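Local coordinates for lipolytic protein G-D-S-L family (PDB 4RW0) that probably hydrolyses ester bonds of lipids or other acylated substrates, as a GDSL-family member of the SGNH hydrolases, at residues A[156-161]-A[167-172]; A[119-124]-A[144-149]; A[41-46]-A[52-57]; A[83-88]-A[124-129]. All coordinates share one frame; numbering follows the deposited sequence.

Contact 1. Residues A[156-161]-A[167-172]; sequences GQIVFA and NERGYR
A first torsion of 66° sets CG of Asn167 between its own backbone N and carbonyl carbon, which lays the amide against the backbone at Ile158 and Val159; Arg169 reaches the same place by a chain that leaves anti to its backbone N and bends only at chi3 (-67°). Both converge on the carbonyl of Ile158. Asn167 ND2 binds Ile158 O at 3.0 Å from well above the carbonyl plane, whereas Arg169 NH1, also 3.0 Å from Ile158 O, lies in that plane on a lone pair, with the oxygen at the guanidinium edge. The two donors thus use different directions of one acceptor and hold this irregular loop backbone. One residue on, Asn167 N donates to Val159 O at 2.8 Å. The other end of the amide works as an N-cap: OD1 takes Gly170 N at 3.0 Å and, weakly, Arg169 N. A water links ND2 to Phe160 O. Gly170 lets the helix come this close, since a CB there would run into Val159 O. The short loop between the segments probably corresponds to the one that carries the catalytic histidine in SGNH hydrolases, and the cap lies at its end, where helix 168-182 starts. Phe160 and Val159 rest on helix 145-154, while Tyr171, farther along helix 168-182, packs against Trp25 of helix 25-32.

Contact 2. Residues A[119-124]-A[144-149]; sequences GLDLVV and DFYTTL
Tyr146 OH donates to Asp121 OD2 over 2.5 Å, a very short bond that carries the polar part of this contact. The two side chains extend from opposite directions, and the carboxylate lies nearly coplanar with the ring, 19° apart. Asp121 OD1 sits at the ring edge, in plane, 3.6 Å from Tyr146 CE2. Beside this pair, CG1 of Val124 packs obliquely on Tyr146 CD2 at 4.0 Å, one turn along the same helix. Tyr146 can span the gap because its CG stands anti to its backbone N (chi1 179°), which carries the ring toward helix 120-138. The fold is a parallel sheet between two helical layers, and the tyrosine joins helix 120-138 on one side to helix 145-154 on the other, near the edge strand 141-143 that connects them. Further out, Asp121 OD1 accepts from Ile113 N, which holds the carboxylate against the loop where Gln112 also touches both Asp121 and Tyr146. Replacing Asp121 by an alanine removes both carboxylate oxygens and would probably leave the Tyr146 hydroxyl and Ile113 N without their acceptor, with the ring freer to shift. The start of the tyrosine's helix is itself capped: Asp144 OD1 takes Thr147 N at 3.1 Å, met from above the carboxylate plane, and Asp144 OD2 receives a very short bond from Thr147 OG1.

Contact 3. Residues A[41-46]-A[52-57]; sequences YGEDGC and IYNIEN
Asn54 ND2 is gripped by two acceptors, Glu43 OE1 and a water that bridges to the loop. The bond to Glu43 OE1 is 3.0 Å long and nearly straight (165°). It leaves within the Asn54 amide plane but meets the carboxylate from above its own plane, and the two flat groups are turned 61° against each other. The water accepts from ND2 and donates a hydrogen bond to Tyr41 O at 2.9 Å, so that the amide is tied to both ends of residues 41-43. The Glu43 side chain crosses that of Asn54 at about a right angle, its CG anti to the backbone N (chi1 175°) and its chain extended. Cys46 SG lies 4.0 Å from Asn54 ND2. An alanine in place of Asn54 would probably leave the Glu43 carboxylate and the bridging water without their donor and the loop less firmly tied to the helix. Glu43 to Cys46 form a type II beta turn with Gly45 at positive phi; Gly45 is probably the block II glycine that helps form the oxyanion hole in SGNH hydrolases, and Cys46 O accepts from Asn77. Asn54 also touches Phe9 of strand 4-10, and the loop leads from strand 36-40 into helix 48-59, whose buried face, through Ile52 and Ile55, meets helix 85-100.

Contact 4. Residues A[83-88]-A[124-129]; sequences RDSTYV and VREVNE
Glu126 leans on Ser85 from its first side-chain carbon onward. Its CB lies 3.7 Å from Ser85 CB; the chain then runs extended to CD, which stands 3.9 Å from Ser85 OG, and ends with OE1 receiving the proton of Ser85 OG at 2.8 Å on its anti lone pair, the one directed away from OE2. A chi1 of 56° sets that hydroxyl between the serine's backbone N and carbonyl carbon, and thereby facing the carboxylate. A water reinforces the link: it accepts from Ser85 N and donates to Glu126 OE1, so the carboxylate is also linked, through this water, to a backbone N-H of the first helical turn, where the helix end would probably favour its negative charge. Alongside, Val127 CG2 packs over Ser85 CA at 3.8 Å and touches Val88 CG1 at the same distance, the two valines crossing at about a right angle. Asp84 supplies the N-cap, its OD1 taking Tyr87 N at 3.0 Å. The contact thus docks the start of helix 85-100 on helix 120-138, with helix 76-80 alongside: Val88 touches Asp78, and Val124 touches Ile79.

Overall arrangement
All four contacts belong to one three-layer hydrolase domain. Contacts 2 and 4 are neighbours, their centres about 10 Å apart; they share Val124 on helix 120-138, and Tyr146 OH packs on Arg125 CD at 3.4 Å. Contact 2 also touches contact 1, where Leu149 CB meets Phe160 CZ at 3.8 Å, so a continuous chain of packing runs from 83-88 to 167-172. Contact 3 stands apart, with nearest atoms about 7 Å from those of contacts 1 and 4. Contacts 1 and 3 both concern loops that in SGNH hydrolases flank the active site, probably the histidine and oxyanion-hole sides. The sodium ion is bound at Asp30, Ile33 and Val36, none of them in these contacts.

Contact 1. Residues A[156-161]-A[167-172]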
loop_
_atom_site.group_PDB
_atom_site.type_symbol
_atom_site.label_atom_id
_atom_site.label_comp_id
_atom_site.label_asym_id
_atom_site.label_seq_id
_atom_site.Cartn_x
_atom_site.Cartn_y
_atom_site.Cartn_z
ATOM N N GLY A 156 -7.320 -21.878 1.255
ATOM C CA GLY A 156 -8.214 -22.179 0.148
ATOM C C GLY A 156 -9.176 -21.079 -0.249
ATOM O O GLY A 156 -9.940 -21.252 -1.172
ATOM N N GLN A 157 -9.150 -19.945 0.431
ATOM C CA GLN A 157 -9.987 -18.808 -0.017
ATOM C C GLN A 157 -9.418 -18.353 -1.373
ATOM O O GLN A 157 -8.244 -18.232 -1.546
ATOM C CB GLN A 157 -9.927 -17.685 0.983
ATOM C CG GLN A 157 -10.411 -18.074 2.412
ATOM C CD GLN A 157 -11.903 -18.288 2.453
ATOM O OE1 GLN A 157 -12.408 -19.371 2.662
ATOM N NE2 GLN A 157 -12.593 -17.267 2.258
ATOM N N ILE A 158 -10.303 -18.099 -2.306
ATOM C CA ILE A 158 -9.953 -17.656 -3.638
ATOM C C ILE A 158 -9.757 -16.128 -3.594
ATOM O O ILE A 158 -10.753 -15.359 -3.590
ATOM C CB ILE A 158 -11.126 -18.019 -4.537
ATOM C CG1 ILE A 158 -11.411 -19.538 -4.460
ATOM C CG2 ILE A 158 -10.878 -17.632 -5.986
ATOM C CD1 ILE A 158 -10.218 -20.403 -4.806
ATOM N N VAL A 159 -8.517 -15.670 -3.473
ATOM C CA VAL A 159 -8.276 -14.212 -3.309
ATOM C C VAL A 159 -7.447 -13.515 -4.431
ATOM O O VAL A 159 -7.460 -12.303 -4.505
ATOM C CB VAL A 159 -7.655 -13.892 -1.961
ATOM C CG1 VAL A 159 -8.641 -14.190 -0.813
ATOM C CG2 VAL A 159 -6.382 -14.636 -1.748
ATOM N N PHE A 160 -6.717 -14.266 -5.248
ATOM C CA PHE A 160 -5.881 -13.742 -6.345
ATOM C C PHE A 160 -6.473 -14.028 -7.707
ATOM O O PHE A 160 -6.951 -15.134 -7.986
ATOM C CB PHE A 160 -4.425 -14.237 -6.252
ATOM C CG PHE A 160 -3.675 -13.680 -5.069
ATOM C CD1 PHE A 160 -3.232 -12.364 -5.069
ATOM C CD2 PHE A 160 -3.361 -14.461 -3.997
ATOM C CE1 PHE A 160 -2.531 -11.807 -3.973
ATOM C CE2 PHE A 160 -2.663 -13.936 -2.914
ATOM C CZ PHE A 160 -2.265 -12.621 -2.887
ATOM N N ALA A 161 -6.519 -12.992 -8.562
ATOM C CA ALA A 161 -6.942 -13.151 -9.965
ATOM C C ALA A 161 -5.842 -13.530 -10.985
ATOM O O ALA A 161 -6.119 -13.803 -12.148
ATOM C CB ALA A 161 -7.642 -11.908 -10.465
ATOM N N ASN A 167 -8.370 -10.482 -6.454
ATOM C CA ASN A 167 -9.738 -10.396 -6.973
ATOM C C ASN A 167 -10.608 -9.609 -5.943
ATOM O O ASN A 167 -10.090 -9.146 -4.966
ATOM C CB ASN A 167 -10.296 -11.800 -7.278
ATOM C CG ASN A 167 -10.470 -12.620 -6.034
ATOM O OD1 ASN A 167 -10.619 -12.096 -4.920
ATOM N ND2 ASN A 167 -10.484 -13.932 -6.207
ATOM N N GLU A 168 -11.931 -9.500 -6.165
ATOM C CA GLU A 168 -12.817 -8.729 -5.275
ATOM C C GLU A 168 -12.780 -9.221 -3.867
ATOM O O GLU A 168 -12.886 -8.441 -2.940
ATOM C CB GLU A 168 -14.259 -8.766 -5.760
ATOM C CG GLU A 168 -14.585 -7.771 -6.901
ATOM C CD GLU A 168 -16.079 -7.663 -7.202
ATOM O OE1 GLU A 168 -16.936 -7.573 -6.254
ATOM O OE2 GLU A 168 -16.441 -7.600 -8.406
ATOM N N ARG A 169 -12.655 -10.539 -3.662
ATOM C CA ARG A 169 -12.591 -11.056 -2.285
ATOM C C ARG A 169 -11.329 -10.607 -1.618
ATOM O O ARG A 169 -11.335 -10.225 -0.465
ATOM C CB ARG A 169 -12.735 -12.613 -2.252
ATOM C CG ARG A 169 -12.575 -13.187 -0.822
ATOM C CD ARG A 169 -12.728 -14.707 -0.705
ATOM N NE ARG A 169 -14.084 -15.127 -0.994
ATOM C CZ ARG A 169 -14.505 -15.590 -2.109
ATOM N NH1 ARG A 169 -13.694 -15.786 -3.126
ATOM N NH2 ARG A 169 -15.795 -15.886 -2.220
ATOM N N GLY A 170 -10.237 -10.653 -2.354
ATOM C CA GLY A 170 -8.953 -10.237 -1.812
ATOM C C GLY A 170 -8.975 -8.764 -1.449
ATOM O O GLY A 170 -8.463 -8.379 -0.451
ATOM N N TYR A 171 -9.639 -7.943 -2.282
ATOM C CA TYR A 171 -9.761 -6.495 -1.943
ATOM C C TYR A 171 -10.646 -6.262 -0.716
ATOM O O TYR A 171 -10.344 -5.376 0.107
ATOM C CB TYR A 171 -10.257 -5.721 -3.147
ATOM C CG TYR A 171 -9.195 -5.423 -4.216
ATOM C CD1 TYR A 171 -8.036 -4.820 -3.845
ATOM C CD2 TYR A 171 -9.367 -5.735 -5.550
ATOM C CE1 TYR A 171 -7.033 -4.568 -4.770
ATOM C CE2 TYR A 171 -8.389 -5.447 -6.536
ATOM C CZ TYR A 171 -7.218 -4.852 -6.118
ATOM O OH TYR A 171 -6.190 -4.478 -6.965
ATOM N N ARG A 172 -11.719 -7.079 -0.514
ATOM C CA ARG A 172 -12.516 -6.906 0.699
ATOM C C ARG A 172 -11.680 -7.216 1.945
ATOM O O ARG A 172 -11.688 -6.429 2.915
ATOM C CB ARG A 172 -13.780 -7.764 0.693
ATOM C CG ARG A 172 -14.779 -7.405 -0.358
ATOM C CD ARG A 172 -16.146 -8.035 -0.039
ATOM N NE ARG A 172 -16.087 -9.493 -0.098
ATOM C CZ ARG A 172 -16.190 -10.234 -1.175
ATOM N NH1 ARG A 172 -16.467 -9.715 -2.369
ATOM N NH2 ARG A 172 -16.137 -11.561 -1.055
HETATM O O HOH W 1 -9.721 -15.368 -8.769
#

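Contact 2. Residues A[119-124]-A[144-149]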
loop_
_atom_site.group_PDB
_atom_site.type_symbol
_atom_site.label_atom_id
_atom_site.label_comp_id
_atom_site.label_asym_id
_atom_site.label_seq_id
_atom_site.Cartn_x
_atom_site.Cartn_y
_atom_site.Cartn_z
ATOM N N GLY A 119 10.972 -17.868 -5.253
ATOM C CA GLY A 119 11.943 -16.950 -5.875
ATOM C C GLY A 119 11.625 -15.480 -5.564
ATOM O O GLY A 119 11.977 -14.961 -4.509
ATOM N N LEU A 120 10.889 -14.835 -6.465
ATOM C CA LEU A 120 10.550 -13.412 -6.282
ATOM C C LEU A 120 9.836 -13.081 -4.974
ATOM O O LEU A 120 10.052 -12.007 -4.391
ATOM C CB LEU A 120 9.746 -12.905 -7.463
ATOM C CG LEU A 120 10.535 -12.916 -8.741
ATOM C CD1 LEU A 120 9.684 -12.364 -9.841
ATOM C CD2 LEU A 120 11.820 -12.115 -8.578
ATOM N N ASP A 121 8.995 -13.979 -4.473
ATOM C CA ASP A 121 8.291 -13.638 -3.246
ATOM C C ASP A 121 9.174 -13.481 -2.057
ATOM O O ASP A 121 8.783 -12.852 -1.043
ATOM C CB ASP A 121 7.223 -14.691 -2.885
ATOM C CG ASP A 121 6.243 -14.156 -1.844
ATOM O OD1 ASP A 121 5.595 -13.097 -2.150
ATOM O OD2 ASP A 121 6.201 -14.700 -0.717
ATOM N N LEU A 122 10.352 -14.119 -2.119
ATOM C CA LEU A 122 11.308 -13.952 -1.015
ATOM C C LEU A 122 11.842 -12.506 -0.944
ATOM O O LEU A 122 12.099 -11.984 0.155
ATOM C CB LEU A 122 12.481 -14.941 -1.115
ATOM C CG LEU A 122 12.123 -16.431 -1.271
ATOM C CD1 LEU A 122 13.393 -17.282 -1.408
ATOM C CD2 LEU A 122 11.330 -16.904 -0.073
ATOM N N VAL A 123 11.958 -11.855 -2.089
ATOM C CA VAL A 123 12.380 -10.434 -2.112
ATOM C C VAL A 123 11.312 -9.565 -1.419
ATOM O O VAL A 123 11.605 -8.718 -0.537
ATOM C CB VAL A 123 12.590 -9.954 -3.536
ATOM C CG1 VAL A 123 13.124 -8.534 -3.526
ATOM C CG2 VAL A 123 13.551 -10.858 -4.300
ATOM N N VAL A 124 10.036 -9.868 -1.725
ATOM C CA VAL A 124 8.893 -9.162 -1.113
ATOM C C VAL A 124 8.944 -9.308 0.402
ATOM O O VAL A 124 8.796 -8.360 1.173
ATOM C CB VAL A 124 7.505 -9.719 -1.642
ATOM C CG1 VAL A 124 6.349 -9.157 -0.847
ATOM C CG2 VAL A 124 7.284 -9.355 -3.071
ATOM N N ASP A 144 -0.457 -4.684 7.344
ATOM C CA ASP A 144 0.180 -5.921 6.845
ATOM C C ASP A 144 -0.756 -6.645 5.920
ATOM O O ASP A 144 -1.362 -7.681 6.303
ATOM C CB ASP A 144 0.604 -6.858 8.009
ATOM C CG ASP A 144 1.382 -8.094 7.535
ATOM O OD1 ASP A 144 1.703 -8.288 6.339
ATOM O OD2 ASP A 144 1.690 -8.941 8.386
ATOM N N PHE A 145 -0.886 -6.148 4.681
ATOM C CA PHE A 145 -1.732 -6.830 3.719
ATOM C C PHE A 145 -1.197 -8.189 3.344
ATOM O O PHE A 145 -1.960 -9.109 2.983
ATOM C CB PHE A 145 -1.882 -5.993 2.466
ATOM C CG PHE A 145 -2.586 -4.667 2.661
ATOM C CD1 PHE A 145 -3.963 -4.601 2.924
ATOM C CD2 PHE A 145 -1.891 -3.464 2.498
ATOM C CE1 PHE A 145 -4.611 -3.395 3.020
ATOM C CE2 PHE A 145 -2.544 -2.254 2.597
ATOM C CZ PHE A 145 -3.919 -2.209 2.865
ATOM N N TYR A 146 0.133 -8.314 3.351
ATOM C CA TYR A 146 0.775 -9.520 2.902
ATOM C C TYR A 146 0.197 -10.738 3.682
ATOM O O TYR A 146 -0.210 -11.734 3.072
ATOM C CB TYR A 146 2.317 -9.494 3.154
ATOM C CG TYR A 146 3.011 -10.771 2.700
ATOM C CD1 TYR A 146 3.059 -11.906 3.500
ATOM C CD2 TYR A 146 3.594 -10.849 1.461
ATOM C CE1 TYR A 146 3.635 -13.091 3.054
ATOM C CE2 TYR A 146 4.151 -12.007 1.016
ATOM C CZ TYR A 146 4.191 -13.132 1.826
ATOM O OH TYR A 146 4.775 -14.270 1.268
ATOM N N THR A 147 0.141 -10.603 4.994
ATOM C CA THR A 147 -0.283 -11.703 5.863
ATOM C C THR A 147 -1.758 -12.044 5.675
ATOM O O THR A 147 -2.156 -13.210 5.598
ATOM C CB THR A 147 0.029 -11.388 7.308
ATOM O OG1 THR A 147 1.430 -11.209 7.427
ATOM C CG2 THR A 147 -0.341 -12.592 8.231
ATOM N N THR A 148 -2.570 -11.018 5.514
ATOM C CA THR A 148 -3.980 -11.193 5.251
ATOM C C THR A 148 -4.297 -12.063 4.076
ATOM O O THR A 148 -5.080 -13.002 4.183
ATOM C CB THR A 148 -4.650 -9.781 5.082
ATOM O OG1 THR A 148 -4.433 -9.016 6.247
ATOM C CG2 THR A 148 -6.087 -9.919 4.891
ATOM N N LEU A 149 -3.712 -11.799 2.930
ATOM C CA LEU A 149 -3.971 -12.610 1.790
ATOM C C LEU A 149 -3.210 -13.946 1.785
ATOM O O LEU A 149 -3.708 -14.932 1.196
ATOM C CB LEU A 149 -3.683 -11.854 0.508
ATOM C CG LEU A 149 -4.658 -10.632 0.312
ATOM C CD1 LEU A 149 -4.723 -10.220 -1.139
ATOM C CD2 LEU A 149 -6.108 -10.907 0.740
#

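Contact 3. Residues A[41-46]-A[52-57]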
loop_
_atom_site.group_PDB
_atom_site.type_symbol
_atom_site.label_atom_id
_atom_site.label_comp_id
_atom_site.label_asym_id
_atom_site.label_seq_id
_atom_site.Cartn_x
_atom_site.Cartn_y
_atom_site.Cartn_z
ATOM N N TYR A 41 -4.293 8.183 -5.418
ATOM C CA TYR A 41 -3.252 8.572 -6.400
ATOM C C TYR A 41 -2.528 7.376 -6.965
ATOM O O TYR A 41 -1.489 7.469 -7.637
ATOM C CB TYR A 41 -2.275 9.557 -5.739
ATOM C CG TYR A 41 -2.786 10.907 -5.489
ATOM C CD1 TYR A 41 -3.602 11.173 -4.420
ATOM C CD2 TYR A 41 -2.425 11.988 -6.318
ATOM C CE1 TYR A 41 -4.094 12.443 -4.192
ATOM C CE2 TYR A 41 -2.911 13.295 -6.092
ATOM C CZ TYR A 41 -3.725 13.513 -5.025
ATOM O OH TYR A 41 -4.303 14.705 -4.754
ATOM N N GLY A 42 -3.085 6.176 -6.745
ATOM C CA GLY A 42 -2.472 5.003 -7.217
ATOM C C GLY A 42 -2.378 5.021 -8.724
ATOM O O GLY A 42 -3.284 5.511 -9.413
ATOM N N GLU A 43 -1.396 4.330 -9.263
ATOM C CA GLU A 43 -1.167 4.382 -10.728
ATOM C C GLU A 43 -0.737 3.006 -11.187
ATOM O O GLU A 43 0.245 2.434 -10.713
ATOM C CB GLU A 43 -0.088 5.411 -11.057
ATOM C CG GLU A 43 0.323 5.460 -12.520
ATOM C CD GLU A 43 1.673 6.232 -12.705
ATOM O OE1 GLU A 43 1.885 7.294 -12.054
ATOM O OE2 GLU A 43 2.562 5.731 -13.443
ATOM N N ASP A 44 -1.468 2.473 -12.138
ATOM C CA ASP A 44 -1.158 1.180 -12.637
ATOM C C ASP A 44 0.218 1.128 -13.296
ATOM O O ASP A 44 0.585 2.019 -14.021
ATOM C CB ASP A 44 -2.191 0.741 -13.705
ATOM C CG ASP A 44 -3.614 0.516 -13.142
ATOM O OD1 ASP A 44 -3.814 0.505 -11.923
ATOM O OD2 ASP A 44 -4.572 0.325 -13.957
ATOM N N GLY A 45 0.967 0.082 -13.003
ATOM C CA GLY A 45 2.254 -0.098 -13.604
ATOM C C GLY A 45 3.346 0.673 -12.871
ATOM O O GLY A 45 4.489 0.548 -13.237
ATOM N N CYS A 46 3.023 1.381 -11.803
ATOM C CA CYS A 46 3.981 2.288 -11.150
ATOM C C CYS A 46 5.160 1.581 -10.446
ATOM O O CYS A 46 5.001 0.553 -9.765
ATOM C CB CYS A 46 3.231 3.099 -10.084
ATOM S SG CYS A 46 4.062 4.595 -9.558
ATOM N N ILE A 52 7.487 8.145 -5.991
ATOM C CA ILE A 52 8.160 9.369 -5.506
ATOM C C ILE A 52 7.815 10.553 -6.340
ATOM O O ILE A 52 7.450 11.640 -5.813
ATOM C CB ILE A 52 9.692 9.156 -5.380
ATOM C CG1 ILE A 52 9.947 8.181 -4.252
ATOM C CG2 ILE A 52 10.417 10.482 -5.079
ATOM C CD1 ILE A 52 11.354 7.664 -4.128
ATOM N N TYR A 53 7.879 10.392 -7.640
ATOM C CA TYR A 53 7.470 11.494 -8.509
ATOM C C TYR A 53 6.016 11.934 -8.278
ATOM O O TYR A 53 5.692 13.133 -8.235
ATOM C CB TYR A 53 7.698 11.196 -10.000
ATOM C CG TYR A 53 9.125 10.831 -10.393
ATOM C CD1 TYR A 53 10.259 11.327 -9.703
ATOM C CD2 TYR A 53 9.351 9.935 -11.421
ATOM C CE1 TYR A 53 11.556 10.933 -10.054
ATOM C CE2 TYR A 53 10.638 9.519 -11.779
ATOM C CZ TYR A 53 11.747 10.071 -11.119
ATOM O OH TYR A 53 12.937 9.547 -11.535
ATOM N N ASN A 54 5.111 10.953 -8.113
ATOM C CA ASN A 54 3.716 11.298 -7.799
ATOM C C ASN A 54 3.584 12.052 -6.526
ATOM O O ASN A 54 2.802 12.982 -6.421
ATOM C CB ASN A 54 2.842 10.059 -7.799
ATOM C CG ASN A 54 2.722 9.434 -9.193
ATOM O OD1 ASN A 54 2.853 10.090 -10.203
ATOM N ND2 ASN A 54 2.408 8.177 -9.227
ATOM N N ILE A 55 4.367 11.641 -5.512
ATOM C CA ILE A 55 4.289 12.293 -4.236
ATOM C C ILE A 55 4.814 13.725 -4.344
ATOM O O ILE A 55 4.254 14.639 -3.779
ATOM C CB ILE A 55 5.103 11.501 -3.182
ATOM C CG1 ILE A 55 4.442 10.181 -2.934
ATOM C CG2 ILE A 55 5.155 12.212 -1.889
ATOM C CD1 ILE A 55 5.319 9.232 -2.111
ATOM N N GLU A 56 5.887 13.891 -5.078
ATOM C CA GLU A 56 6.472 15.268 -5.248
ATOM C C GLU A 56 5.498 16.126 -5.966
ATOM O O GLU A 56 5.312 17.294 -5.607
ATOM C CB GLU A 56 7.765 15.243 -6.075
ATOM C CG GLU A 56 8.949 14.491 -5.460
ATOM C CD GLU A 56 10.124 14.224 -6.460
ATOM O OE1 GLU A 56 9.890 14.317 -7.697
ATOM O OE2 GLU A 56 11.259 13.837 -6.010
ATOM N N ASN A 57 4.837 15.594 -7.003
ATOM C CA ASN A 57 3.936 16.488 -7.799
ATOM C C ASN A 57 2.736 16.903 -6.973
ATOM O O ASN A 57 2.246 18.030 -7.056
ATOM C CB ASN A 57 3.461 15.799 -9.098
ATOM C CG ASN A 57 4.615 15.468 -10.043
ATOM O OD1 ASN A 57 5.682 16.100 -10.007
ATOM N ND2 ASN A 57 4.437 14.429 -10.841
HETATM O O HOH W 2 1.151 6.545 -7.014
#

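Contact 4. Residues A[83-88]-A[124-129]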
loop_
_atom_site.group_PDB
_atom_site.type_symbol
_atom_site.label_atom_id
_atom_site.label_comp_id
_atom_site.label_asym_id
_atom_site.label_seq_id
_atom_site.Cartn_x
_atom_site.Cartn_y
_atom_site.Cartn_z
ATOM N N ARG A 83 14.628 -6.049 -9.531
ATOM C CA ARG A 83 15.378 -5.302 -8.543
ATOM C C ARG A 83 15.433 -6.057 -7.247
ATOM O O ARG A 83 14.515 -6.819 -6.908
ATOM C CB ARG A 83 14.826 -3.893 -8.309
ATOM C CG ARG A 83 14.411 -3.073 -9.542
ATOM C CD ARG A 83 15.540 -2.881 -10.514
ATOM N NE ARG A 83 16.744 -2.327 -9.861
ATOM C CZ ARG A 83 17.110 -1.037 -9.834
ATOM N NH1 ARG A 83 18.230 -0.706 -9.215
ATOM N NH2 ARG A 83 16.372 -0.080 -10.395
ATOM N N ASP A 84 16.467 -5.829 -6.453
ATOM C CA ASP A 84 16.582 -6.544 -5.206
ATOM C C ASP A 84 15.976 -5.758 -4.047
ATOM O O ASP A 84 15.611 -4.574 -4.206
ATOM C CB ASP A 84 18.048 -6.984 -4.979
ATOM C CG ASP A 84 18.989 -5.818 -4.639
ATOM O OD1 ASP A 84 18.556 -4.731 -4.202
ATOM O OD2 ASP A 84 20.198 -6.014 -4.795
ATOM N N SER A 85 15.862 -6.421 -2.900
ATOM C CA SER A 85 15.232 -5.911 -1.713
ATOM C C SER A 85 15.917 -4.695 -1.155
ATOM O O SER A 85 15.285 -3.851 -0.514
ATOM C CB SER A 85 15.217 -6.964 -0.598
ATOM O OG SER A 85 16.520 -7.413 -0.323
ATOM N N THR A 86 17.220 -4.607 -1.368
ATOM C CA THR A 86 17.936 -3.414 -0.911
ATOM C C THR A 86 17.511 -2.148 -1.698
ATOM O O THR A 86 17.230 -1.108 -1.093
ATOM C CB THR A 86 19.469 -3.637 -0.960
ATOM O OG1 THR A 86 19.782 -4.710 -0.044
ATOM C CG2 THR A 86 20.166 -2.356 -0.520
ATOM N N TYR A 87 17.430 -2.257 -3.014
ATOM C CA TYR A 87 16.995 -1.145 -3.831
ATOM C C TYR A 87 15.540 -0.722 -3.443
ATOM O O TYR A 87 15.232 0.483 -3.217
ATOM C CB TYR A 87 17.088 -1.477 -5.314
ATOM C CG TYR A 87 16.400 -0.405 -6.119
ATOM C CD1 TYR A 87 17.014 0.851 -6.335
ATOM C CD2 TYR A 87 15.103 -0.585 -6.593
ATOM C CE1 TYR A 87 16.363 1.860 -7.032
ATOM C CE2 TYR A 87 14.440 0.414 -7.290
ATOM C CZ TYR A 87 15.062 1.634 -7.519
ATOM O OH TYR A 87 14.368 2.672 -8.157
ATOM N N VAL A 88 14.653 -1.725 -3.369
ATOM C CA VAL A 88 13.229 -1.480 -3.110
ATOM C C VAL A 88 13.026 -0.845 -1.780
ATOM O O VAL A 88 12.377 0.226 -1.667
ATOM C CB VAL A 88 12.388 -2.762 -3.326
ATOM C CG1 VAL A 88 10.934 -2.499 -2.967
ATOM C CG2 VAL A 88 12.460 -3.126 -4.773
ATOM N N VAL A 124 10.036 -9.868 -1.725
ATOM C CA VAL A 124 8.893 -9.162 -1.113
ATOM C C VAL A 124 8.944 -9.308 0.402
ATOM O O VAL A 124 8.796 -8.360 1.173
ATOM C CB VAL A 124 7.505 -9.719 -1.642
ATOM C CG1 VAL A 124 6.349 -9.157 -0.847
ATOM C CG2 VAL A 124 7.284 -9.355 -3.071
ATOM N N ARG A 125 9.192 -10.533 0.841
ATOM C CA ARG A 125 9.266 -10.785 2.250
ATOM C C ARG A 125 10.380 -10.042 2.919
ATOM O O ARG A 125 10.175 -9.575 4.041
ATOM C CB ARG A 125 9.352 -12.299 2.551
ATOM C CG ARG A 125 8.005 -12.976 2.251
ATOM C CD ARG A 125 8.036 -14.478 2.184
ATOM N NE ARG A 125 8.640 -15.010 3.371
ATOM C CZ ARG A 125 9.139 -16.251 3.471
ATOM N NH1 ARG A 125 9.061 -17.148 2.455
ATOM N NH2 ARG A 125 9.722 -16.602 4.614
ATOM N N GLU A 126 11.530 -9.975 2.276
ATOM C CA GLU A 126 12.710 -9.243 2.823
ATOM C C GLU A 126 12.414 -7.769 2.927
ATOM O O GLU A 126 12.702 -7.154 3.933
ATOM C CB GLU A 126 13.954 -9.413 1.907
ATOM C CG GLU A 126 14.624 -10.789 1.892
ATOM C CD GLU A 126 15.615 -11.039 0.728
ATOM O OE1 GLU A 126 16.029 -10.100 0.009
ATOM O OE2 GLU A 126 15.975 -12.216 0.523
ATOM N N VAL A 127 11.793 -7.184 1.889
ATOM C CA VAL A 127 11.375 -5.768 1.941
ATOM C C VAL A 127 10.455 -5.587 3.105
ATOM O O VAL A 127 10.649 -4.678 3.910
ATOM C CB VAL A 127 10.684 -5.319 0.608
ATOM C CG1 VAL A 127 10.008 -3.982 0.728
ATOM C CG2 VAL A 127 11.679 -5.303 -0.508
ATOM N N ASN A 128 9.448 -6.463 3.253
ATOM C CA ASN A 128 8.453 -6.204 4.265
ATOM C C ASN A 128 9.008 -6.324 5.683
ATOM O O ASN A 128 8.610 -5.573 6.572
ATOM C CB ASN A 128 7.204 -7.096 4.109
ATOM C CG ASN A 128 6.336 -6.726 2.931
ATOM O OD1 ASN A 128 6.453 -5.644 2.380
ATOM N ND2 ASN A 128 5.468 -7.663 2.523
ATOM N N GLU A 129 9.902 -7.273 5.923
ATOM C CA GLU A 129 10.600 -7.323 7.245
ATOM C C GLU A 129 11.361 -6.052 7.585
ATOM O O GLU A 129 11.268 -5.526 8.704
ATOM C CB GLU A 129 11.591 -8.537 7.332
ATOM C CG GLU A 129 10.873 -9.875 7.460
ATOM C CD GLU A 129 9.761 -9.886 8.539
ATOM O OE1 GLU A 129 8.575 -10.138 8.146
ATOM O OE2 GLU A 129 10.047 -9.607 9.755
HETATM O O HOH W 3 16.749 -9.297 -2.763
#